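Local structure of eEF1A lysine and N-terminal methyltransferase (5WCJ) at residues N163-D168 / G193-I198. The protein methylates the translation elongation factor eEF1A at its N-terminal glycine through the C-terminal Rossmann-like domain present here, and at a lysine through its other domain. Sequence-based numbering, arbitrary orientation.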
loop_
_atom_site.group_PDB
_atom_site.type_symbol
_atom_site.label_atom_id
_atom_site.label_comp_id
_atom_site.label_asym_id
_atom_site.label_seq_id
_atom_site.Cartn_x
_atom_site.Cartn_y
_atom_site.Cartn_z
ATOM N N ASN A 163 7.016 -2.028 -3.108
ATOM C CA ASN A 163 8.334 -1.417 -3.072
ATOM C C ASN A 163 9.310 -2.575 -3.262
ATOM O O ASN A 163 9.358 -3.468 -2.415
ATOM C CB ASN A 163 8.548 -0.724 -1.737
ATOM C CG ASN A 163 9.952 -0.152 -1.564
ATOM O OD1 ASN A 163 10.638 0.130 -2.529
ATOM N ND2 ASN A 163 10.369 0.036 -0.300
ATOM N N LEU A 164 10.086 -2.555 -4.358
ATOM C CA LEU A 164 11.038 -3.646 -4.711
ATOM C C LEU A 164 12.483 -3.150 -4.779
ATOM O O LEU A 164 12.778 -2.156 -5.456
ATOM C CB LEU A 164 10.663 -4.237 -6.056
ATOM C CG LEU A 164 11.528 -5.353 -6.681
ATOM C CD1 LEU A 164 11.316 -6.635 -5.893
ATOM C CD2 LEU A 164 11.123 -5.560 -8.123
ATOM N N VAL A 165 13.365 -3.830 -4.060
ATOM C CA VAL A 165 14.814 -3.667 -4.235
ATOM C C VAL A 165 15.339 -5.040 -4.590
ATOM O O VAL A 165 15.274 -5.943 -3.768
ATOM C CB VAL A 165 15.508 -3.166 -2.984
ATOM C CG1 VAL A 165 17.035 -3.163 -3.197
ATOM C CG2 VAL A 165 15.006 -1.762 -2.610
ATOM N N CYS A 166 15.835 -5.212 -5.806
ATOM C CA CYS A 166 16.413 -6.479 -6.188
ATOM C C CYS A 166 17.599 -6.217 -7.116
ATOM O O CYS A 166 17.401 -5.919 -8.293
ATOM C CB CYS A 166 15.348 -7.337 -6.834
ATOM S SG CYS A 166 15.824 -9.061 -7.063
ATOM N N ARG A 167 18.818 -6.242 -6.551
ATOM C CA ARG A 167 20.042 -6.030 -7.338
ATOM C C ARG A 167 20.428 -7.231 -8.206
ATOM O O ARG A 167 21.086 -7.060 -9.229
ATOM C CB ARG A 167 21.213 -5.633 -6.427
ATOM C CG ARG A 167 21.047 -4.270 -5.766
ATOM C CD ARG A 167 22.279 -3.872 -4.958
ATOM N NE ARG A 167 22.069 -2.581 -4.298
ATOM C CZ ARG A 167 22.204 -1.396 -4.885
ATOM N NH1 ARG A 167 22.577 -1.275 -6.163
ATOM N NH2 ARG A 167 21.981 -0.292 -4.176
ATOM N N ASP A 168 20.027 -8.431 -7.797
ATOM C CA ASP A 168 20.222 -9.649 -8.589
ATOM C C ASP A 168 19.246 -9.618 -9.763
ATOM O O ASP A 168 18.031 -9.860 -9.584
ATOM C CB ASP A 168 19.993 -10.847 -7.681
ATOM C CG ASP A 168 20.112 -12.192 -8.386
ATOM O OD1 ASP A 168 20.006 -12.288 -9.622
ATOM O OD2 ASP A 168 20.274 -13.176 -7.650
ATOM N N GLY A 193 17.439 8.754 -7.610
ATOM C CA GLY A 193 18.457 8.749 -6.571
ATOM C C GLY A 193 18.476 7.511 -5.695
ATOM O O GLY A 193 19.104 7.523 -4.637
ATOM N N GLU A 194 17.782 6.444 -6.102
ATOM C CA GLU A 194 17.800 5.199 -5.324
ATOM C C GLU A 194 17.502 3.993 -6.184
ATOM O O GLU A 194 17.007 4.117 -7.299
ATOM C CB GLU A 194 16.887 5.284 -4.101
ATOM C CG GLU A 194 15.428 5.552 -4.381
ATOM C CD GLU A 194 14.631 5.798 -3.099
ATOM O OE1 GLU A 194 13.814 4.933 -2.722
ATOM O OE2 GLU A 194 14.827 6.859 -2.458
ATOM N N VAL A 195 17.865 2.818 -5.675
ATOM C CA VAL A 195 17.716 1.568 -6.429
ATOM C C VAL A 195 16.251 1.030 -6.472
ATOM O O VAL A 195 15.887 0.273 -7.360
ATOM C CB VAL A 195 18.689 0.491 -5.866
ATOM C CG1 VAL A 195 18.279 0.020 -4.480
ATOM C CG2 VAL A 195 18.846 -0.668 -6.836
ATOM N N ASN A 196 15.451 1.435 -5.499
ATOM C CA ASN A 196 14.043 0.998 -5.339
ATOM C C ASN A 196 13.246 1.226 -6.588
ATOM O O ASN A 196 13.411 2.262 -7.259
ATOM C CB ASN A 196 13.354 1.804 -4.221
ATOM C CG ASN A 196 14.053 1.681 -2.901
ATOM O OD1 ASN A 196 15.242 2.014 -2.795
ATOM N ND2 ASN A 196 13.350 1.176 -1.889
ATOM N N GLU A 197 12.386 0.284 -6.922
ATOM C CA GLU A 197 11.348 0.583 -7.867
ATOM C C GLU A 197 9.977 0.208 -7.320
ATOM O O GLU A 197 9.850 -0.699 -6.496
ATOM C CB GLU A 197 11.620 -0.054 -9.203
ATOM C CG GLU A 197 11.511 -1.536 -9.277
ATOM C CD GLU A 197 12.060 -2.050 -10.604
ATOM O OE1 GLU A 197 13.249 -1.755 -10.930
ATOM O OE2 GLU A 197 11.302 -2.749 -11.305
ATOM N N ILE A 198 8.965 0.928 -7.775
ATOM C CA ILE A 198 7.610 0.705 -7.310
ATOM C C ILE A 198 6.875 0.010 -8.431
ATOM O O ILE A 198 6.900 0.464 -9.584
ATOM C CB ILE A 198 6.877 2.009 -6.887
ATOM C CG1 ILE A 198 7.674 2.781 -5.828
ATOM C CG2 ILE A 198 5.464 1.669 -6.430
ATOM C CD1 ILE A 198 8.106 1.966 -4.616
HETATM O O HOH W 1 15.436 -2.746 -7.518
#
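Asn196 donates from ND2 to OD1 of Asn163, 3.0 Å away, and the two amides lie nearly coplanar, their planes 16° apart. The bond is almost straight and uses a lone pair in the carbonyl plane of Asn163. With chi1 at 175°, CG trans to the backbone N, the amide end of Asn163 comes alongside Asn196. Its ND2 is bound by Asp124, so both ends of this buried amide are held; the side chain lies about 6 Å from the bound S-adenosylhomocysteine. CD1 of Ile198 packs against CA of Asn163 at 3.7 Å. CG2 of Val165 lies 3.4 Å from ND2 of Asn196. Val195 crosses Val165 at about a right angle, with their CG1 atoms 3.7 Å apart. CG2 of Val195 sits 3.8 Å above one face of the Arg167 guanidinium, offset toward its rim. Leu164 and Glu197 form an antiparallel hydrogen-bonded pair; the Glu197 carboxylate makes salt bridges with Lys172 and Arg190. Beyond them, a water bridges Cys166 N and Val195 O. The contact joins the C-terminal end of strand 158-164 to the start of antiparallel strand 197-202, in the 3-2-1-4-5-7-6 sheet of class I methyltransferases. Helix 21-28 packs on Asn163 and Ile198; helix 169-182 follows Asp168, its N-cap.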